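PDB 1Z6N: thioredoxin family protein, which is of unknown function but, as a metal-binding member of the thioredoxin family, probably takes part in thiol-disulfide redox chemistry. Local coordinates for residues 67-72 against 109-114; 73-78 against 153-158. All blocks are in the same frame, centred on the assembly; numbering follows the deposited sequence.

Contact 1: residues 67-72 against 109-114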
# COMPACT_ATOMS: atom_id res chain seq x y z
N PRO A 67 1.66 3.38 -12.18
CA PRO A 67 1.66 1.91 -12.21
C PRO A 67 2.04 1.27 -10.89
O PRO A 67 1.49 0.23 -10.53
CB PRO A 67 2.70 1.58 -13.30
CG PRO A 67 2.57 2.72 -14.22
CD PRO A 67 2.46 3.92 -13.29
N ASP A 68 2.97 1.90 -10.17
CA ASP A 68 3.38 1.37 -8.87
C ASP A 68 2.22 1.43 -7.87
O ASP A 68 2.10 0.56 -7.02
CB ASP A 68 4.59 2.13 -8.32
CG ASP A 68 5.78 2.02 -9.23
OD1 ASP A 68 6.25 0.88 -9.43
OD2 ASP A 68 6.22 3.05 -9.78
N CYS A 69 1.39 2.47 -7.96
CA CYS A 69 0.17 2.53 -7.14
C CYS A 69 -0.85 1.49 -7.56
O CYS A 69 -1.45 0.82 -6.71
CB CYS A 69 -0.47 3.91 -7.20
SG CYS A 69 0.56 5.18 -6.41
N GLN A 70 -1.06 1.34 -8.87
CA GLN A 70 -2.02 0.33 -9.34
C GLN A 70 -1.68 -1.06 -8.81
O GLN A 70 -2.54 -1.80 -8.33
CB GLN A 70 -2.09 0.31 -10.87
CG GLN A 70 -2.56 1.62 -11.48
CD GLN A 70 -2.18 1.75 -12.93
OE1 GLN A 70 -1.62 0.81 -13.53
NE2 GLN A 70 -2.47 2.91 -13.52
N ILE A 71 -0.39 -1.41 -8.91
CA ILE A 71 0.11 -2.72 -8.48
C ILE A 71 0.02 -2.88 -6.98
O ILE A 71 -0.66 -3.77 -6.48
CB ILE A 71 1.56 -2.91 -8.94
CG1 ILE A 71 1.62 -2.97 -10.48
CG2 ILE A 71 2.17 -4.18 -8.34
CD1 ILE A 71 3.01 -2.73 -11.08
N ASN A 72 0.73 -2.03 -6.23
CA ASN A 72 0.86 -2.33 -4.82
C ASN A 72 -0.38 -2.03 -4.02
O ASN A 72 -0.63 -2.68 -3.01
CB ASN A 72 2.09 -1.63 -4.24
CG ASN A 72 3.35 -2.08 -4.92
OD1 ASN A 72 3.73 -3.25 -4.84
ND2 ASN A 72 4.01 -1.15 -5.62
N ILE A 109 8.59 12.90 -2.88
CA ILE A 109 7.60 11.86 -2.63
C ILE A 109 7.52 10.90 -3.82
O ILE A 109 7.02 11.27 -4.88
CB ILE A 109 6.19 12.43 -2.35
CG1 ILE A 109 6.23 13.38 -1.14
CG2 ILE A 109 5.20 11.30 -2.14
CD1 ILE A 109 6.53 12.70 0.24
N ALA A 110 8.02 9.69 -3.62
CA ALA A 110 7.87 8.61 -4.60
C ALA A 110 6.63 7.84 -4.17
O ALA A 110 6.48 7.51 -2.98
CB ALA A 110 9.10 7.71 -4.59
N ILE A 111 5.75 7.57 -5.12
CA ILE A 111 4.48 6.94 -4.79
C ILE A 111 4.42 5.49 -5.31
O ILE A 111 5.05 5.17 -6.32
CB ILE A 111 3.26 7.77 -5.28
CG1 ILE A 111 3.40 8.08 -6.78
CG2 ILE A 111 3.09 9.05 -4.43
CD1 ILE A 111 2.16 8.66 -7.39
N PRO A 112 3.66 4.62 -4.62
CA PRO A 112 2.89 4.91 -3.41
C PRO A 112 3.78 5.01 -2.18
O PRO A 112 4.72 4.22 -2.04
CB PRO A 112 2.00 3.67 -3.27
CG PRO A 112 2.76 2.58 -3.91
CD PRO A 112 3.48 3.22 -5.07
N LEU A 113 3.47 5.97 -1.32
CA LEU A 113 4.09 6.06 -0.01
C LEU A 113 3.06 5.53 0.98
O LEU A 113 1.96 6.08 1.08
CB LEU A 113 4.43 7.53 0.29
CG LEU A 113 4.87 7.85 1.72
CD1 LEU A 113 6.18 7.12 2.05
CD2 LEU A 113 5.03 9.37 1.92
N VAL A 114 3.42 4.47 1.69
CA VAL A 114 2.50 3.82 2.60
C VAL A 114 3.05 3.93 4.02
O VAL A 114 4.09 3.35 4.33
CB VAL A 114 2.28 2.34 2.24
CG1 VAL A 114 1.31 1.69 3.20
CG2 VAL A 114 1.76 2.19 0.79
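Pro112 lays its ring against the first turn of helix 67-82, bridging Asp68 and Cys69. Its leading atom is CD, which comes within 3.6 Å of both the CB and the backbone C of Asp68, while CG lies 3.8 Å from Asp68 O. The ring therefore rests on the helix backbone as much as on side chains. From the helix, Cys69 sets its sulfur over one face of the ring, almost straight above the nitrogen: SG is 3.6 Å from Pro112 N and 3.8 Å from Pro112 CB. A chi1 of -68° turns the thiol away from its own carbonyl carbon and out toward the loop. There it also meets Ile111, whose CB is 3.9 Å from SG and whose CD1 is 4.0 Å away. With chi1 at 53°, Ile111 sets CG1 between its backbone N and carbonyl carbon, near the sulfur, and an extended chi2 keeps CD1 there. Asn72, one turn on from Asp68, reaches the ring more loosely with its CB, 4.3 Å from Pro112 CG.

The polar ends turn to other partners. Asp68 OD1 takes a salt bridge from Arg130 and a hydrogen bond with Tyr145 OH; Asn72 ND2 also bonds to that hydroxyl, and only weakly to Asp68 O. Pro112 follows a cis peptide bond and continues into strand 113-117, pairing with Glu129. A cis-proline loop packed on the second cysteine of a CxxC sequence, here Cys66 and Cys69 at the helix start, is the hallmark of the thioredoxin-fold active site, consistent with a redox pair at this position.

Contact 2: residues 73-78 against 153-158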
# COMPACT_ATOMS: atom_id res chain seq x y z
N LEU A 73 -1.17 -1.05 -4.46
CA LEU A 73 -2.40 -0.77 -3.74
C LEU A 73 -3.48 -1.80 -4.04
O LEU A 73 -4.28 -2.10 -3.15
CB LEU A 73 -2.88 0.67 -3.98
CG LEU A 73 -1.86 1.72 -3.53
CD1 LEU A 73 -2.44 3.13 -3.76
CD2 LEU A 73 -1.45 1.53 -2.06
N ALA A 74 -3.49 -2.38 -5.24
CA ALA A 74 -4.38 -3.53 -5.48
C ALA A 74 -4.06 -4.65 -4.47
O ALA A 74 -4.97 -5.29 -3.92
CB ALA A 74 -4.26 -4.04 -6.91
N ALA A 75 -2.77 -4.88 -4.23
CA ALA A 75 -2.35 -5.93 -3.29
C ALA A 75 -2.75 -5.60 -1.85
O ALA A 75 -3.29 -6.45 -1.13
CB ALA A 75 -0.85 -6.19 -3.39
N LEU A 76 -2.48 -4.36 -1.43
CA LEU A 76 -2.79 -3.95 -0.06
C LEU A 76 -4.30 -3.89 0.18
O LEU A 76 -4.77 -4.23 1.27
CB LEU A 76 -2.08 -2.65 0.32
CG LEU A 76 -0.54 -2.76 0.37
CD1 LEU A 76 0.06 -1.40 0.70
CD2 LEU A 76 -0.08 -3.82 1.39
N ASP A 77 -5.07 -3.51 -0.84
CA ASP A 77 -6.52 -3.58 -0.73
C ASP A 77 -7.02 -5.02 -0.58
O ASP A 77 -7.94 -5.30 0.21
CB ASP A 77 -7.18 -2.92 -1.93
CG ASP A 77 -8.69 -3.13 -1.94
OD1 ASP A 77 -9.36 -2.50 -1.09
OD2 ASP A 77 -9.17 -3.93 -2.77
N PHE A 78 -6.40 -5.94 -1.31
CA PHE A 78 -6.74 -7.36 -1.16
C PHE A 78 -6.52 -7.79 0.29
O PHE A 78 -7.38 -8.44 0.89
CB PHE A 78 -5.95 -8.19 -2.15
CG PHE A 78 -6.27 -9.66 -2.12
CD1 PHE A 78 -7.56 -10.13 -2.39
CD2 PHE A 78 -5.27 -10.59 -1.87
CE1 PHE A 78 -7.84 -11.51 -2.37
CE2 PHE A 78 -5.54 -11.96 -1.85
CZ PHE A 78 -6.83 -12.41 -2.11
N HIS A 153 4.34 -9.80 -2.18
CA HIS A 153 5.47 -9.18 -1.47
C HIS A 153 5.12 -7.81 -0.88
O HIS A 153 5.68 -7.43 0.17
CB HIS A 153 6.69 -9.03 -2.38
CG HIS A 153 7.17 -10.33 -2.97
ND1 HIS A 153 6.46 -11.01 -3.93
CD2 HIS A 153 8.29 -11.05 -2.74
CE1 HIS A 153 7.12 -12.11 -4.26
NE2 HIS A 153 8.24 -12.15 -3.56
N ALA A 154 4.22 -7.07 -1.53
CA ALA A 154 3.78 -5.80 -0.98
C ALA A 154 3.08 -6.06 0.35
O ALA A 154 3.31 -5.34 1.34
CB ALA A 154 2.84 -5.08 -1.97
N ILE A 155 2.25 -7.10 0.38
CA ILE A 155 1.55 -7.50 1.60
C ILE A 155 2.54 -7.95 2.67
O ILE A 155 2.44 -7.52 3.83
CB ILE A 155 0.51 -8.62 1.32
CG1 ILE A 155 -0.55 -8.13 0.32
CG2 ILE A 155 -0.13 -9.08 2.62
CD1 ILE A 155 -1.47 -9.25 -0.21
N GLY A 156 3.48 -8.81 2.28
CA GLY A 156 4.52 -9.31 3.20
C GLY A 156 5.34 -8.20 3.82
O GLY A 156 5.62 -8.23 5.03
N ASP A 157 5.72 -7.21 3.02
CA ASP A 157 6.51 -6.09 3.54
C ASP A 157 5.73 -5.33 4.62
O ASP A 157 6.29 -4.97 5.67
CB ASP A 157 6.91 -5.10 2.44
CG ASP A 157 8.02 -5.61 1.52
OD1 ASP A 157 8.42 -6.81 1.61
OD2 ASP A 157 8.47 -4.78 0.70
N VAL A 158 4.46 -5.05 4.36
CA VAL A 158 3.64 -4.31 5.33
C VAL A 158 3.42 -5.16 6.58
O VAL A 158 3.50 -4.64 7.70
CB VAL A 158 2.31 -3.85 4.70
CG1 VAL A 158 1.33 -3.39 5.78
CG2 VAL A 158 2.59 -2.72 3.71
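Helices 73-78 and 153-158 cross at -62° with their axes 8.7 Å apart, and the backbones draw nearest at Leu76 and Ile155, whose CA atoms are 5.8 Å apart. Small residues permit this approach: Ala75 and Ala154 face each other methyl to methyl, CB to CB 4.1 Å. Past them Ile155 lies over the carbonyl of Ala75, with CG1 and CD1 both 3.5 Å from Ala75 O and CG1 nearly straight above it. The CD1 methyl then arrives at the edge of the Phe78 ring, near its plane, 4.4 Å from CD2; Leu41 touches both Ile155 and Phe78. In the thioredoxin fold the active-site helix and the C-terminal helix share one face of the sheet, and helices 67-82 and 151-164 probably correspond to that pair in this alpha-beta-alpha sandwich. Next to the isoleucine, Leu76 sends its CD2 branch across to the other helix, where it sits 3.7 Å from Ala154 O and equally close to Val158 CG2. The Leu76 and Val158 side chains meet at a slant, and CD1 of the leucine also touches the valine methyl, at 4.1 Å. Helix 23-39 adds Leu36, which packs on Ala75 and Phe78.

How the contacts relate
Helix 67-82 carries one segment of each contact: its N-terminal turns serve contact 1 and the turns just after serve contact 2, with the centres about 11 Å apart. Along the chain the segments alternate, 67-72, 73-78, 109-114 and then 153-158, so the helix is held first by the cis-proline loop leading into inner strand 113-117 and later by helix 151-164. The two contacts touch: Asn72 OD1 lies 3.5 Å from Ala154 CB, and Val114 CG2 is 4.0 Å from Leu76 CD1. One continuous buried layer thus joins the probable redox end of the helix to the sheet and the C-terminal helix.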